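Long-range contacts in enolase-phosphatase E1 (Saccharomyces cerevisiae, PDB 2G80), which probably catalyses the magnesium-dependent enolisation and then dephosphorylation of a diketo methylthiopentyl phosphate, giving the acireductone of the methionine salvage pathway: residues A[35-40]-A[209-214]; A[141-146]-A[185-190]; A[59-64]-A[87-92]. One frame throughout, in Å; residues are numbered along the deposited sequence.

Interaction 1: A[35-40]-A[209-214]; sequences LLDIEG and FLSDNP. With MG (magnesium ion), chain E.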
# COMPACT_ATOMS: atom_id res chain seq x y z
N LEU A 35 5.21 1.32 12.97
CA LEU A 35 4.39 1.89 11.93
C LEU A 35 5.18 1.68 10.64
O LEU A 35 6.35 2.08 10.54
CB LEU A 35 4.15 3.37 12.20
CG LEU A 35 3.24 4.11 11.23
CD1 LEU A 35 1.79 3.56 11.33
CD2 LEU A 35 3.27 5.61 11.53
N LEU A 36 4.55 1.08 9.66
CA LEU A 36 5.26 0.74 8.42
C LEU A 36 4.63 1.35 7.19
O LEU A 36 3.42 1.25 7.00
CB LEU A 36 5.30 -0.77 8.22
CG LEU A 36 5.88 -1.63 9.34
CD1 LEU A 36 5.76 -3.12 8.94
CD2 LEU A 36 7.31 -1.29 9.61
N ASP A 37 5.46 1.99 6.39
CA ASP A 37 5.12 2.37 5.03
C ASP A 37 5.08 1.04 4.21
O ASP A 37 5.70 0.04 4.65
CB ASP A 37 6.19 3.29 4.47
CG ASP A 37 5.97 3.62 3.00
OD1 ASP A 37 4.80 3.89 2.61
OD2 ASP A 37 6.97 3.59 2.26
N ILE A 38 4.37 1.02 3.07
CA ILE A 38 4.33 -0.16 2.19
C ILE A 38 5.39 -0.14 1.10
O ILE A 38 6.35 -0.92 1.15
CB ILE A 38 2.92 -0.42 1.55
CG1 ILE A 38 1.90 -0.71 2.66
CG2 ILE A 38 2.98 -1.65 0.55
CD1 ILE A 38 0.47 -0.86 2.23
N GLU A 39 5.22 0.77 0.14
CA GLU A 39 5.98 0.78 -1.12
C GLU A 39 7.40 1.23 -0.91
O GLU A 39 7.60 2.30 -0.39
CB GLU A 39 5.26 1.63 -2.19
CG GLU A 39 3.75 1.25 -2.43
CD GLU A 39 2.69 2.02 -1.56
OE1 GLU A 39 2.97 2.48 -0.40
OE2 GLU A 39 1.54 2.15 -2.06
N GLY A 40 8.38 0.43 -1.30
CA GLY A 40 9.81 0.74 -1.05
C GLY A 40 10.26 0.44 0.38
O GLY A 40 11.43 0.64 0.73
N PHE A 209 8.76 4.48 13.18
CA PHE A 209 8.18 4.60 11.83
C PHE A 209 9.27 4.34 10.77
O PHE A 209 10.32 4.99 10.77
CB PHE A 209 7.54 5.98 11.67
CG PHE A 209 7.01 6.27 10.28
CD1 PHE A 209 6.22 5.35 9.59
CD2 PHE A 209 7.24 7.52 9.69
CE1 PHE A 209 5.70 5.65 8.33
CE2 PHE A 209 6.74 7.83 8.43
CZ PHE A 209 5.96 6.91 7.75
N LEU A 210 9.00 3.36 9.90
CA LEU A 210 9.90 2.94 8.83
C LEU A 210 9.29 3.31 7.47
O LEU A 210 8.15 2.93 7.15
CB LEU A 210 10.18 1.45 8.91
CG LEU A 210 10.83 0.97 10.22
CD1 LEU A 210 10.60 -0.54 10.42
CD2 LEU A 210 12.29 1.36 10.32
N SER A 211 10.06 4.04 6.69
CA SER A 211 9.65 4.49 5.38
C SER A 211 10.88 4.78 4.53
O SER A 211 11.94 5.00 5.08
CB SER A 211 8.75 5.74 5.52
OG SER A 211 8.48 6.37 4.27
N ASP A 212 10.73 4.68 3.21
CA ASP A 212 11.77 5.04 2.25
C ASP A 212 11.76 6.54 1.91
O ASP A 212 12.70 7.01 1.29
CB ASP A 212 11.69 4.22 0.95
CG ASP A 212 10.36 4.35 0.25
OD1 ASP A 212 9.33 4.42 0.97
OD2 ASP A 212 10.33 4.35 -1.00
N ASN A 213 10.70 7.27 2.30
CA ASN A 213 10.55 8.69 2.00
C ASN A 213 10.97 9.56 3.21
O ASN A 213 10.27 9.57 4.22
CB ASN A 213 9.08 8.96 1.60
CG ASN A 213 8.84 10.37 1.04
OD1 ASN A 213 9.72 11.23 1.06
ND2 ASN A 213 7.63 10.60 0.54
N PRO A 214 12.11 10.29 3.11
CA PRO A 214 12.55 11.16 4.21
C PRO A 214 11.56 12.24 4.66
O PRO A 214 11.62 12.65 5.81
CB PRO A 214 13.82 11.84 3.65
CG PRO A 214 14.25 11.03 2.54
CD PRO A 214 13.07 10.34 1.98
MG MG E . 7.31 4.32 0.25
O HOH W 1 5.35 4.34 -0.07
O HOH W 2 7.80 5.00 -1.53
O HOH W 3 7.00 6.17 1.14
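D37 and L210 tie the ends of two neighbouring parallel strands together: D37 N donates to L210 O at 2.9 Å, and one step back L210 N donates to L35 O. On one side of this pair the CD2 methyl of L35 touches CD1 of the F209 ring at 3.5 Å; on the other, L36 and L210 lie side by side.

Past the last bridge the side chain of D37 leads to the magnesium ion. Its CB lies near both L210 O (3.3 Å) and CB of S211. CG stands anti to the backbone N (chi1 175°), which carries the carboxylate forward. OD2 binds the metal at 2.2 Å and also takes a hydrogen bond from T41, while OD1 lies 2.8 Å from a metal-bound water and forms a salt bridge with K187. D212 OD1 comes in from the second strand's end, 2.1 Å from the ion, its carboxylate nearly coplanar with that of D37 (12°). OD2 of D37 and OD1 of D212 sit only 2.8 Å apart, a closeness the shared cation probably pays for. E39 O and three waters complete six ligands. This is the magnesium site of the HAD-like hydrolases, built at the C-terminal ends of adjacent parallel strands.

Interaction 2: A[141-146]-A[185-190]; sequences FIYSSG and GKKTET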
# COMPACT_ATOMS: atom_id res chain seq x y z
N PHE A 141 1.25 -1.56 12.74
CA PHE A 141 0.29 -0.77 12.00
C PHE A 141 0.89 -0.35 10.65
O PHE A 141 2.09 -0.09 10.54
CB PHE A 141 -0.12 0.47 12.80
CG PHE A 141 -0.85 0.14 14.07
CD1 PHE A 141 -2.22 0.12 14.10
CD2 PHE A 141 -0.15 -0.22 15.22
CE1 PHE A 141 -2.91 -0.20 15.25
CE2 PHE A 141 -0.82 -0.55 16.40
CZ PHE A 141 -2.19 -0.54 16.42
N ILE A 142 0.03 -0.30 9.64
CA ILE A 142 0.42 0.10 8.28
C ILE A 142 -0.12 1.51 8.00
O ILE A 142 -1.22 1.84 8.48
CB ILE A 142 -0.12 -0.92 7.23
CG1 ILE A 142 0.26 -2.37 7.59
CG2 ILE A 142 0.40 -0.60 5.82
CD1 ILE A 142 1.74 -2.70 7.61
N TYR A 143 0.69 2.35 7.33
CA TYR A 143 0.27 3.67 6.85
C TYR A 143 0.72 3.80 5.39
O TYR A 143 1.92 3.77 5.12
CB TYR A 143 0.87 4.81 7.68
CG TYR A 143 0.45 6.24 7.35
CD1 TYR A 143 -0.84 6.56 6.86
CD2 TYR A 143 1.29 7.31 7.67
CE1 TYR A 143 -1.24 7.89 6.61
CE2 TYR A 143 0.89 8.64 7.46
CZ TYR A 143 -0.36 8.93 6.94
OH TYR A 143 -0.70 10.23 6.72
N SER A 144 -0.24 3.96 4.47
CA SER A 144 0.05 4.03 3.03
C SER A 144 -0.88 4.99 2.26
O SER A 144 -1.90 5.37 2.77
CB SER A 144 -0.08 2.61 2.43
OG SER A 144 0.37 2.56 1.08
N SER A 145 -0.50 5.36 1.03
CA SER A 145 -1.37 6.18 0.13
C SER A 145 -2.57 5.34 -0.37
O SER A 145 -3.64 5.89 -0.63
CB SER A 145 -0.59 6.75 -1.06
OG SER A 145 -0.01 5.71 -1.85
N GLY A 146 -2.39 4.02 -0.46
CA GLY A 146 -3.48 3.12 -0.83
C GLY A 146 -4.50 3.07 0.28
O GLY A 146 -4.12 3.14 1.47
N GLY A 185 -4.81 11.74 7.06
CA GLY A 185 -4.29 12.96 6.42
C GLY A 185 -3.09 12.61 5.54
O GLY A 185 -2.71 11.43 5.42
N LYS A 186 -2.48 13.65 4.98
CA LYS A 186 -1.31 13.50 4.08
C LYS A 186 -0.08 12.98 4.81
O LYS A 186 0.19 13.34 5.97
CB LYS A 186 -1.01 14.81 3.33
CG LYS A 186 -2.15 15.23 2.35
CD LYS A 186 -1.77 16.45 1.42
CE LYS A 186 -0.70 16.07 0.37
NZ LYS A 186 -0.28 17.17 -0.57
N LYS A 187 0.68 12.12 4.13
CA LYS A 187 1.87 11.47 4.71
C LYS A 187 3.04 12.38 5.09
O LYS A 187 3.91 11.96 5.85
CB LYS A 187 2.37 10.34 3.81
CG LYS A 187 1.37 9.23 3.61
CD LYS A 187 1.97 7.99 2.95
CE LYS A 187 2.71 7.11 3.96
NZ LYS A 187 3.41 5.97 3.32
N THR A 188 3.07 13.59 4.52
CA THR A 188 4.09 14.61 4.75
C THR A 188 3.70 15.72 5.77
O THR A 188 4.46 16.65 6.00
CB THR A 188 4.51 15.24 3.38
OG1 THR A 188 3.35 15.47 2.56
CG2 THR A 188 5.44 14.28 2.63
N GLU A 189 2.54 15.59 6.41
CA GLU A 189 2.04 16.54 7.42
C GLU A 189 2.12 15.90 8.83
O GLU A 189 1.59 14.79 9.05
CB GLU A 189 0.60 16.95 7.11
CG GLU A 189 0.41 17.82 5.84
CD GLU A 189 1.16 19.17 5.90
OE1 GLU A 189 1.18 19.82 6.97
OE2 GLU A 189 1.74 19.58 4.86
N THR A 190 2.76 16.61 9.76
CA THR A 190 2.91 16.17 11.16
C THR A 190 1.57 15.79 11.83
O THR A 190 1.51 14.79 12.55
CB THR A 190 3.68 17.25 11.98
OG1 THR A 190 5.03 17.36 11.48
CG2 THR A 190 3.73 16.94 13.49
O HOH W 4 2.60 5.52 0.68
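Y143 holds its CG anti to the backbone N (chi1 -176°), sending the ring out toward the 185-190 loop, and K187 answers with a chain bent at chi3 (81°) that runs back along the ring in the opposite direction. CG of K187 lies over one face of the Y143 ring, 4.1 Å from its centroid and displaced toward the rim, a CH-pi contact. At the far end of the ring the Y143 hydroxyl donates to G185 O; OH to O is 2.7 Å, and the donor sits well above that carbonyl's plane. At the near end NZ of K187 reaches back to Y143 O at 3.2 Å, again from above the carbonyl plane. The ring is thus held at its hydroxyl and packed along one face, while NZ is brought to the active site. There NZ forms salt bridges with D37 and E216 and gives a hydrogen bond to a water at 2.8 Å, which in turn accepts from S145 N. S144 and S145, like K187, are predicted to bind the substrate. A leucine at Y143 would probably leave G185 O without its hydroxyl partner and the aliphatic part of K187 without a flat surface to lie on, leaving the middle of the lysine chain less firmly placed. In the fold, the contact joins the end of strand 140-143, next to strand 33-36 in the parallel sheet, to the loop between helices 181-184 and 190-200; Y193 of the latter helix meets the Y143 ring edge-to-face, and I196 touches it too.

Interaction 3: A[59-64]-A[87-92]; sequences KVPQLV and QLQAHI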
# COMPACT_ATOMS: atom_id res chain seq x y z
N LYS A 59 -7.31 -5.68 -18.15
CA LYS A 59 -8.72 -6.09 -17.85
C LYS A 59 -9.83 -5.05 -18.23
O LYS A 59 -10.96 -5.44 -18.46
CB LYS A 59 -8.89 -6.45 -16.36
CG LYS A 59 -8.20 -7.72 -15.89
CD LYS A 59 -8.82 -8.99 -16.49
CE LYS A 59 -8.23 -10.27 -15.91
NZ LYS A 59 -6.78 -10.41 -16.17
N VAL A 60 -9.48 -3.76 -18.30
CA VAL A 60 -10.45 -2.67 -18.59
C VAL A 60 -11.36 -2.82 -19.82
O VAL A 60 -12.60 -2.67 -19.68
CB VAL A 60 -9.72 -1.24 -18.58
CG1 VAL A 60 -10.51 -0.11 -19.34
CG2 VAL A 60 -9.41 -0.82 -17.16
N PRO A 61 -10.78 -3.08 -21.02
CA PRO A 61 -11.62 -3.21 -22.22
C PRO A 61 -12.80 -4.20 -22.12
O PRO A 61 -13.94 -3.84 -22.43
CB PRO A 61 -10.62 -3.63 -23.29
CG PRO A 61 -9.37 -3.00 -22.85
CD PRO A 61 -9.36 -3.18 -21.37
N GLN A 62 -12.51 -5.41 -21.64
CA GLN A 62 -13.53 -6.46 -21.48
C GLN A 62 -14.66 -6.03 -20.55
O GLN A 62 -15.82 -6.18 -20.90
CB GLN A 62 -12.88 -7.74 -20.95
CG GLN A 62 -13.85 -8.91 -20.78
N LEU A 63 -14.32 -5.49 -19.38
CA LEU A 63 -15.33 -5.06 -18.40
C LEU A 63 -16.17 -3.91 -18.88
O LEU A 63 -17.36 -3.87 -18.57
CB LEU A 63 -14.73 -4.65 -17.07
CG LEU A 63 -14.08 -5.71 -16.20
CD1 LEU A 63 -13.50 -5.00 -14.98
CD2 LEU A 63 -15.06 -6.81 -15.77
N VAL A 64 -15.55 -2.96 -19.59
CA VAL A 64 -16.30 -1.81 -20.16
C VAL A 64 -17.19 -2.24 -21.34
O VAL A 64 -18.37 -1.89 -21.35
CB VAL A 64 -15.38 -0.62 -20.58
CG1 VAL A 64 -16.16 0.52 -21.28
CG2 VAL A 64 -14.68 -0.06 -19.35
N GLN A 87 -15.47 6.21 -25.05
CA GLN A 87 -15.02 7.33 -24.22
C GLN A 87 -14.72 6.89 -22.81
O GLN A 87 -13.73 7.34 -22.23
CB GLN A 87 -16.05 8.45 -24.14
CG GLN A 87 -16.34 9.14 -25.44
CD GLN A 87 -17.42 10.20 -25.28
OE1 GLN A 87 -17.80 10.57 -24.15
NE2 GLN A 87 -17.93 10.70 -26.41
N LEU A 88 -15.58 6.04 -22.24
CA LEU A 88 -15.35 5.50 -20.88
C LEU A 88 -14.05 4.66 -20.80
O LEU A 88 -13.27 4.81 -19.86
CB LEU A 88 -16.54 4.70 -20.37
CG LEU A 88 -16.41 4.06 -18.99
CD1 LEU A 88 -16.12 5.10 -17.93
CD2 LEU A 88 -17.69 3.30 -18.65
N GLN A 89 -13.83 3.81 -21.79
CA GLN A 89 -12.64 2.98 -21.84
C GLN A 89 -11.41 3.89 -21.91
O GLN A 89 -10.53 3.78 -21.05
CB GLN A 89 -12.67 2.00 -23.02
CG GLN A 89 -11.47 1.05 -23.05
CD GLN A 89 -11.54 0.03 -24.17
OE1 GLN A 89 -12.52 -0.69 -24.30
NE2 GLN A 89 -10.46 -0.06 -24.97
N ALA A 90 -11.40 4.80 -22.88
CA ALA A 90 -10.30 5.77 -23.04
C ALA A 90 -10.03 6.64 -21.79
O ALA A 90 -8.87 6.87 -21.42
CB ALA A 90 -10.55 6.67 -24.27
N HIS A 91 -11.10 7.10 -21.14
CA HIS A 91 -11.00 7.92 -19.90
C HIS A 91 -10.33 7.16 -18.74
O HIS A 91 -9.47 7.70 -18.07
CB HIS A 91 -12.39 8.41 -19.47
CG HIS A 91 -12.41 9.24 -18.22
ND1 HIS A 91 -12.06 10.57 -18.19
CD2 HIS A 91 -12.80 8.93 -16.95
CE1 HIS A 91 -12.20 11.04 -16.96
NE2 HIS A 91 -12.67 10.07 -16.20
N ILE A 92 -10.74 5.90 -18.51
CA ILE A 92 -10.17 5.06 -17.43
C ILE A 92 -8.68 4.85 -17.65
O ILE A 92 -7.89 5.02 -16.73
CB ILE A 92 -10.90 3.70 -17.31
CG1 ILE A 92 -12.34 3.92 -16.78
CG2 ILE A 92 -10.15 2.69 -16.38
CD1 ILE A 92 -13.29 2.71 -16.98
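V60 and V64, one turn apart on helix 46-65, face I92 and L88 on helix 85-97, and this apolar row is the tight, buried part of the contact. CG2 of V60 meets CG2 of I92 at 3.7 Å, the two side chains crossing at a slant. V64 divides its methyls between two neighbours: CG2 lies 3.9 Å from CD1 of I92, while CG1 reaches CD2 of L88 at 4.1 Å. With CG1 anti to the backbone N (chi1 175°), V64 can spread both branches across the interface.

The partly exposed, more polar flank belongs to Q89 and P61, yet it too is closely fitted. The glutamine stretches out toward the first helix, its CG passing CG1 of V60 at 4.0 Å, and its side chain crosses that of the proline at about a right angle. There OE1 lies 3.4 Å from CA of P61, and NE2 is 3.8 Å from CG of the ring. These are van der Waals contacts; the amide finds its polar partner in Q65, whose NE2 donates to OE1.

Segments 59-64 and 87-92 run roughly antiparallel (152°), their axes 9.8 Å apart at closest approach. Helix 103-118 packs against both: its V112 touches K59 and L63, and its L105 and L108 touch I92. F80 and I82, from the loop before helix 85-97, touch L88. The contact therefore sits within a bundle of helices well away from the magnesium site.

In the fold
Interactions 1 and 2 form one neighbourhood, their centres about 9 Å apart. Strands 33-36 and 140-143 lie next to each other in the parallel sheet, and the salt bridge from D37 to K187 joins the two contacts directly. Interaction 1 is buried and built on strand pairing and metal coordination; interaction 2, partly exposed, relies on a lysine, a tyrosine and backbone carbonyls. Interaction 3 is also buried, but it lies in the helical part, its centre about 33 Å from that of interaction 1 and its nearest atoms about 18 Å away. There the chemistry is mostly apolar, with one glutamine amide and no charge or metal; helix 46-65 follows strand 33-36 in the chain.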